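Local coordinates for TRNA nucleotidyl transferase-related protein (Thermotoga maritima, PDB 3H38) that probably serves as a class II CCA-adding enzyme, transferring nucleotides to the 3' end of tRNA, this chain being the nucleotidyltransferase part of a longer protein, at residues K259-N262 / L263-I267; N311-R314 / H315-S319. One frame throughout, in Å; residues are numbered along the deposited sequence.

Interaction 1: K259-N262 / L263-I267; sequences KMEN and LFRNI
Asn262 and Arg265 lie side by side on the more polar side of helix 254-274, their side chains pointing the same way. The guanidinium of Arg265 folds back over the backbone of Asn262, so that Asn262 CA sits 3.5 Å from the plane of the group, offset toward its rim. CG of the arginine is anti to the backbone N, and a bend at chi3 (-41°) turns the guanidinium back in this way. The guanidinium also has stronger partners elsewhere: NH2 makes a salt bridge with Glu360 and a hydrogen bond to the carbonyl of Leu355.

The other side of the helix is apolar. Met260 and Leu263 run alongside each other, Met260 SD 4.0 Å from Leu263 CD1, and the same leucine methyl lies over the centre of the Phe264 ring, 3.9 Å from its plane. Met260 bends at both chi2 and chi3, which folds its sulfur and methyl back; SD stands 5.2 Å from the centroid of the Phe264 ring, a Met-aromatic contact made obliquely. Met260 CG, nearer the backbone than the sulfur, is 4.1 Å from Phe264 CE1 on the ring.

Underneath is the regular i to i+4 bonding of an alpha helix. Leu263 N gives a 2.7 Å hydrogen bond to Lys259 O, and Arg265 N bonds Glu261 O at 3.1 Å, nearly straight at 170°. The result is an amphipathic turn of helix. On its apolar side Met260 and Phe264 pack on Val283 of helix 279-287 and on Leu231 of helix 230-239, and Leu263 meets Cys349 of helix 345-352, while Arg265 reaches helix 357-371 through Glu360.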
ATOM      1  N   LYS A 259       6.215  15.888  10.304  1.00 46.59           N
ATOM      2  CA  LYS A 259       4.931  16.025   9.630  1.00 41.19           C
ATOM      3  C   LYS A 259       4.479  14.638   9.310  1.00 30.80           C
ATOM      4  O   LYS A 259       3.306  14.308   9.440  1.00 31.03           O
ATOM      5  CB  LYS A 259       5.059  16.803   8.333  1.00 36.67           C
ATOM      6  CG  LYS A 259       5.337  18.266   8.498  1.00 38.74           C
ATOM      7  CD  LYS A 259       5.804  18.844   7.152  1.00 38.81           C
ATOM      8  CE  LYS A 259       6.017  20.358   7.222  1.00 38.17           C
ATOM      9  NZ  LYS A 259       6.572  20.908   5.958  1.00 44.80           N
ATOM     10  N   MET A 260       5.403  13.820   8.875  1.00 25.13           N
ATOM     11  CA  MET A 260       5.103  12.470   8.522  1.00 29.14           C
ATOM     12  C   MET A 260       4.616  11.686   9.720  1.00 40.06           C
ATOM     13  O   MET A 260       3.649  10.976   9.625  1.00 43.91           O
ATOM     14  CB  MET A 260       6.322  11.845   7.887  1.00 24.31           C
ATOM     15  CG  MET A 260       6.063  10.839   6.841  1.00 37.53           C
ATOM     16  SD  MET A 260       4.928  11.209   5.524  1.00 42.80           S
ATOM     17  CE  MET A 260       5.456  12.755   5.020  1.00117.89           C
ATOM     18  N   GLU A 261       5.262  11.849  10.854  1.00 20.94           N
ATOM     19  CA  GLU A 261       4.742  11.265  12.084  1.00 38.27           C
ATOM     20  C   GLU A 261       3.307  11.743  12.421  1.00 40.78           C
ATOM     21  O   GLU A 261       2.404  10.924  12.588  1.00 41.33           O
ATOM     22  CB  GLU A 261       5.697  11.537  13.231  1.00 46.89           C
ATOM     23  CG  GLU A 261       5.213  11.032  14.549  1.00 48.69           C
ATOM     24  CD  GLU A 261       6.235  11.248  15.645  1.00 57.64           C
ATOM     25  OE1 GLU A 261       7.372  11.655  15.309  1.00 52.04           O
ATOM     26  OE2 GLU A 261       5.902  11.013  16.834  1.00 65.13           O
ATOM     27  N   ASN A 262       3.090  13.057  12.491  1.00 32.16           N
ATOM     28  CA  ASN A 262       1.736  13.588  12.643  1.00 31.68           C
ATOM     29  C   ASN A 262       0.770  12.986  11.637  1.00 36.93           C
ATOM     30  O   ASN A 262      -0.367  12.654  11.975  1.00 46.09           O
ATOM     31  CB  ASN A 262       1.697  15.111  12.483  1.00 34.44           C
ATOM     32  CG  ASN A 262       2.492  15.841  13.555  1.00 43.29           C
ATOM     33  OD1 ASN A 262       2.906  16.986  13.365  1.00 43.39           O
ATOM     34  ND2 ASN A 262       2.723  15.178  14.672  1.00 37.90           N
ATOM     35  N   LEU A 263       1.231  12.881  10.393  1.00 33.63           N
ATOM     36  CA  LEU A 263       0.420  12.391   9.290  1.00 35.70           C
ATOM     37  C   LEU A 263      -0.187  11.043   9.662  1.00 42.79           C
ATOM     38  O   LEU A 263      -1.400  10.907   9.732  1.00 40.97           O
ATOM     39  CB  LEU A 263       1.298  12.255   8.041  1.00 29.28           C
ATOM     40  CG  LEU A 263       0.727  11.977   6.643  1.00 34.90           C
ATOM     41  CD1 LEU A 263       1.044  10.561   6.175  1.00 40.56           C
ATOM     42  CD2 LEU A 263      -0.759  12.311   6.536  1.00 30.52           C
ATOM     43  N   PHE A 264       0.669  10.059   9.923  1.00 46.06           N
ATOM     44  CA  PHE A 264       0.218   8.691  10.168  1.00 43.79           C
ATOM     45  C   PHE A 264      -0.631   8.572  11.414  1.00 46.00           C
ATOM     46  O   PHE A 264      -1.675   7.924  11.381  1.00 56.83           O
ATOM     47  CB  PHE A 264       1.398   7.709  10.180  1.00 33.03           C
ATOM     48  CG  PHE A 264       1.905   7.374   8.797  1.00 43.70           C
ATOM     49  CD1 PHE A 264       3.143   7.834   8.360  1.00 39.47           C
ATOM     50  CD2 PHE A 264       1.105   6.633   7.909  1.00 43.95           C
ATOM     51  CE1 PHE A 264       3.604   7.531   7.071  1.00 41.25           C
ATOM     52  CE2 PHE A 264       1.545   6.325   6.607  1.00 40.67           C
ATOM     53  CZ  PHE A 264       2.796   6.765   6.182  1.00 39.63           C
ATOM     54  N   ARG A 265      -0.194   9.215  12.495  1.00 39.79           N
ATOM     55  CA  ARG A 265      -0.967   9.260  13.736  1.00 43.09           C
ATOM     56  C   ARG A 265      -2.421   9.620  13.477  1.00 49.32           C
ATOM     57  O   ARG A 265      -3.341   9.025  14.054  1.00 62.52           O
ATOM     58  CB  ARG A 265      -0.378  10.270  14.750  1.00 35.88           C
ATOM     59  CG  ARG A 265      -1.209  10.360  16.062  1.00 41.01           C
ATOM     60  CD  ARG A 265      -1.072  11.715  16.847  1.00 44.50           C
ATOM     61  NE  ARG A 265       0.308  12.175  16.835  1.00 46.97           N
ATOM     62  CZ  ARG A 265       0.737  13.353  16.386  1.00 47.03           C
ATOM     63  NH1 ARG A 265       2.040  13.599  16.398  1.00 49.59           N
ATOM     64  NH2 ARG A 265      -0.107  14.287  15.960  1.00 47.24           N
ATOM     65  N   ASN A 266      -2.623  10.598  12.606  1.00 43.21           N
ATOM     66  CA  ASN A 266      -3.926  11.207  12.449  1.00 47.84           C
ATOM     67  C   ASN A 266      -4.746  10.577  11.348  1.00 50.79           C
ATOM     68  O   ASN A 266      -5.947  10.816  11.228  1.00 55.76           O
ATOM     69  CB  ASN A 266      -3.768  12.707  12.226  1.00 52.72           C
ATOM     70  CG  ASN A 266      -3.401  13.439  13.501  1.00 61.41           C
ATOM     71  OD1 ASN A 266      -4.029  13.232  14.532  1.00 67.38           O
ATOM     72  ND2 ASN A 266      -2.373  14.288  13.440  1.00 59.30           N
ATOM     73  N   ILE A 267      -4.096   9.753  10.545  1.00 53.51           N
ATOM     74  CA  ILE A 267      -4.759   9.178   9.388  1.00 55.33           C
ATOM     75  C   ILE A 267      -5.987   8.309   9.734  1.00 66.34           C
ATOM     76  O   ILE A 267      -7.009   8.372   9.045  1.00 65.19           O
ATOM     77  CB  ILE A 267      -3.742   8.466   8.474  1.00 49.60           C
ATOM     78  CG1 ILE A 267      -3.147   9.495   7.491  1.00 47.72           C
ATOM     79  CG2 ILE A 267      -4.388   7.282   7.736  1.00 39.48           C
ATOM     80  CD1 ILE A 267      -2.089   8.949   6.569  1.00 41.94           C
TER

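Interaction 2: N311-R314 / H315-S319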
ATOM      1  N   ASN A 311      -2.437  21.414  -7.083  1.00 46.56           N
ATOM      2  CA  ASN A 311      -3.288  22.483  -6.570  1.00 48.98           C
ATOM      3  C   ASN A 311      -3.606  22.322  -5.082  1.00 48.81           C
ATOM      4  O   ASN A 311      -3.548  23.303  -4.329  1.00 51.55           O
ATOM      5  CB  ASN A 311      -4.603  22.579  -7.352  1.00 49.25           C
ATOM      6  CG  ASN A 311      -4.401  22.971  -8.795  1.00 55.12           C
ATOM      7  OD1 ASN A 311      -3.522  23.767  -9.113  1.00 52.69           O
ATOM      8  ND2 ASN A 311      -5.224  22.412  -9.684  1.00 55.25           N
ATOM      9  N   GLU A 312      -3.958  21.095  -4.680  1.00 41.86           N
ATOM     10  CA  GLU A 312      -4.430  20.794  -3.319  1.00 42.50           C
ATOM     11  C   GLU A 312      -3.305  20.829  -2.306  1.00 45.47           C
ATOM     12  O   GLU A 312      -3.478  21.310  -1.179  1.00 46.43           O
ATOM     13  CB  GLU A 312      -5.098  19.426  -3.264  1.00 49.08           C
ATOM     14  CG  GLU A 312      -6.296  19.289  -4.197  1.00 64.35           C
ATOM     15  CD  GLU A 312      -6.430  17.890  -4.797  1.00 70.84           C
ATOM     16  OE1 GLU A 312      -6.656  17.798  -6.021  1.00 72.31           O
ATOM     17  OE2 GLU A 312      -6.299  16.889  -4.053  1.00 75.27           O
ATOM     18  N   ILE A 313      -2.157  20.307  -2.716  1.00 45.25           N
ATOM     19  CA  ILE A 313      -0.947  20.383  -1.916  1.00 45.35           C
ATOM     20  C   ILE A 313      -0.614  21.843  -1.666  1.00 46.23           C
ATOM     21  O   ILE A 313      -0.363  22.253  -0.534  1.00 52.20           O
ATOM     22  CB  ILE A 313       0.226  19.679  -2.632  1.00 41.84           C
ATOM     23  CG1 ILE A 313       0.021  18.160  -2.571  1.00 36.59           C
ATOM     24  CG2 ILE A 313       1.565  20.094  -2.035  1.00 34.85           C
ATOM     25  CD1 ILE A 313       1.130  17.327  -3.233  1.00 33.45           C
ATOM     26  N   ARG A 314      -0.648  22.628  -2.735  1.00 44.49           N
ATOM     27  CA  ARG A 314      -0.286  24.030  -2.676  1.00 41.79           C
ATOM     28  C   ARG A 314      -1.231  24.804  -1.781  1.00 35.44           C
ATOM     29  O   ARG A 314      -0.809  25.706  -1.064  1.00 34.95           O
ATOM     30  CB  ARG A 314      -0.224  24.628  -4.080  1.00 44.98           C
ATOM     31  CG  ARG A 314       1.012  24.161  -4.814  1.00 45.50           C
ATOM     32  CD  ARG A 314       1.157  24.779  -6.181  1.00 47.97           C
ATOM     33  NE  ARG A 314       2.523  24.594  -6.668  1.00 56.49           N
ATOM     34  CZ  ARG A 314       2.867  24.622  -7.951  1.00 55.47           C
ATOM     35  NH1 ARG A 314       4.134  24.443  -8.306  1.00 48.88           N
ATOM     36  NH2 ARG A 314       1.941  24.833  -8.876  1.00 58.36           N
ATOM     37  N   HIS A 315      -2.505  24.439  -1.801  1.00 37.31           N
ATOM     38  CA  HIS A 315      -3.452  25.061  -0.890  1.00 35.51           C
ATOM     39  C   HIS A 315      -2.982  24.861   0.553  1.00 40.58           C
ATOM     40  O   HIS A 315      -2.947  25.804   1.331  1.00 42.74           O
ATOM     41  CB  HIS A 315      -4.866  24.508  -1.106  1.00 39.60           C
ATOM     42  CG  HIS A 315      -5.894  25.076  -0.169  1.00 48.00           C
ATOM     43  ND1 HIS A 315      -6.100  26.439  -0.018  1.00 55.42           N
ATOM     44  CD2 HIS A 315      -6.788  24.478   0.652  1.00 41.15           C
ATOM     45  CE1 HIS A 315      -7.062  26.644   0.857  1.00 48.18           C
ATOM     46  NE2 HIS A 315      -7.506  25.470   1.278  1.00 46.56           N
ATOM     47  N   VAL A 316      -2.577  23.639   0.898  1.00 47.97           N
ATOM     48  CA  VAL A 316      -2.166  23.350   2.272  1.00 50.82           C
ATOM     49  C   VAL A 316      -0.831  24.014   2.590  1.00 50.61           C
ATOM     50  O   VAL A 316      -0.694  24.693   3.607  1.00 50.52           O
ATOM     51  CB  VAL A 316      -2.136  21.812   2.569  1.00 38.39           C
ATOM     52  CG1 VAL A 316      -1.576  21.502   3.959  1.00 30.16           C
ATOM     53  CG2 VAL A 316      -3.526  21.232   2.439  1.00 40.72           C
ATOM     54  N   GLU A 317       0.152  23.854   1.712  1.00 49.98           N
ATOM     55  CA  GLU A 317       1.456  24.440   1.998  1.00 51.02           C
ATOM     56  C   GLU A 317       1.359  25.949   2.140  1.00 52.03           C
ATOM     57  O   GLU A 317       2.114  26.547   2.895  1.00 55.69           O
ATOM     58  CB  GLU A 317       2.515  24.042   0.967  1.00 53.21           C
ATOM     59  CG  GLU A 317       2.258  24.549  -0.436  1.00 60.85           C
ATOM     60  CD  GLU A 317       3.193  23.924  -1.464  1.00 68.82           C
ATOM     61  OE1 GLU A 317       3.263  22.668  -1.549  1.00 59.97           O
ATOM     62  OE2 GLU A 317       3.858  24.699  -2.190  1.00 76.70           O
ATOM     63  N   LYS A 318       0.421  26.566   1.430  1.00 56.24           N
ATOM     64  CA  LYS A 318       0.304  28.024   1.470  1.00 55.83           C
ATOM     65  C   LYS A 318      -0.538  28.497   2.647  1.00 55.76           C
ATOM     66  O   LYS A 318      -0.207  29.495   3.280  1.00 57.26           O
ATOM     67  CB  LYS A 318      -0.245  28.576   0.150  1.00 57.07           C
ATOM     68  CG  LYS A 318       0.755  28.506  -1.001  1.00 61.65           C
ATOM     69  CD  LYS A 318       0.134  28.972  -2.311  1.00 62.95           C
ATOM     70  CE  LYS A 318       1.140  28.912  -3.449  1.00 66.07           C
ATOM     71  NZ  LYS A 318       2.299  29.831  -3.241  1.00 68.87           N
ATOM     72  N   SER A 319      -1.608  27.768   2.957  1.00 57.01           N
ATOM     73  CA  SER A 319      -2.512  28.166   4.041  1.00 53.86           C
ATOM     74  C   SER A 319      -2.122  27.598   5.410  1.00 54.78           C
ATOM     75  O   SER A 319      -2.734  27.933   6.432  1.00 45.94           O
ATOM     76  CB  SER A 319      -3.955  27.772   3.718  1.00 51.98           C
ATOM     77  OG  SER A 319      -4.184  26.412   4.017  1.00 58.80           O
TER
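From 311 to 319 the chain is unbroken alpha helix, and four successive i to i+4 hydrogen bonds carry residues 311-314 into 315-319. The straightest runs from Glu317 N to Ile313 O, 2.8 Å long with 173° at the hydrogen. The bond from Val316 N to Glu312 O is longer, 3.2 Å, and that from Lys318 N to Arg314 O is bent to 143°.

Glu317 lies across this turn. Its chi1 of 65° sets CG between the backbone N and the carbonyl carbon, a tight placing in a helix that leaves CG 3.3 Å from Arg314 O. The chain then runs out extended between two neighbours: Glu317 OE1 touches Ile313 CG2 at 3.1 Å, and OE2 is 3.9 Å from Arg314 CG. Although the Arg314 and Glu317 side chains run together, their flat ends stand almost perpendicular and do not pair. The buried carboxylate instead accepts a hydrogen bond from Phe290 N, while Arg314 reaches the carbonyl of Tyr291 and makes a salt bridge with Asp293.

This is a local i to i+4 contact within one helix of the enzyme's helical part, away from the nucleotide and magnesium sites. On the Glu317 side, Ile313 touches His285 of helix 279-287. Val316 meets Thr347 and His350 of helix 345-352.

One turn on, Ser319 OG folds back onto His315 O with a 3.0 Å hydrogen bond from above the carbonyl plane; Ser319 N reaches the same oxygen from the opposite face. The hydroxyl also lies over the imidazole ring of His315, whose NE2 bonds the carbonyl of Leu339.

Going from the N terminus, the chain passes the nucleotidyltransferase head and enters the helical region, where interaction 1 lies within helix 254-274; interaction 2 follows within helix 309-328. Each is confined to a single helix and closes no loop, so they stand in series, neither nested nor crossed. Their centres are about 17 Å apart and their nearest atoms about 7 Å, without touching. What joins them are shared neighbours: helix 279-287 gives Val283 to interaction 1 and His285 to interaction 2, and helix 345-352 gives Cys349 and Thr347. Glu289 is a further bridge, salt-bridged to Lys259 and touched by Glu317.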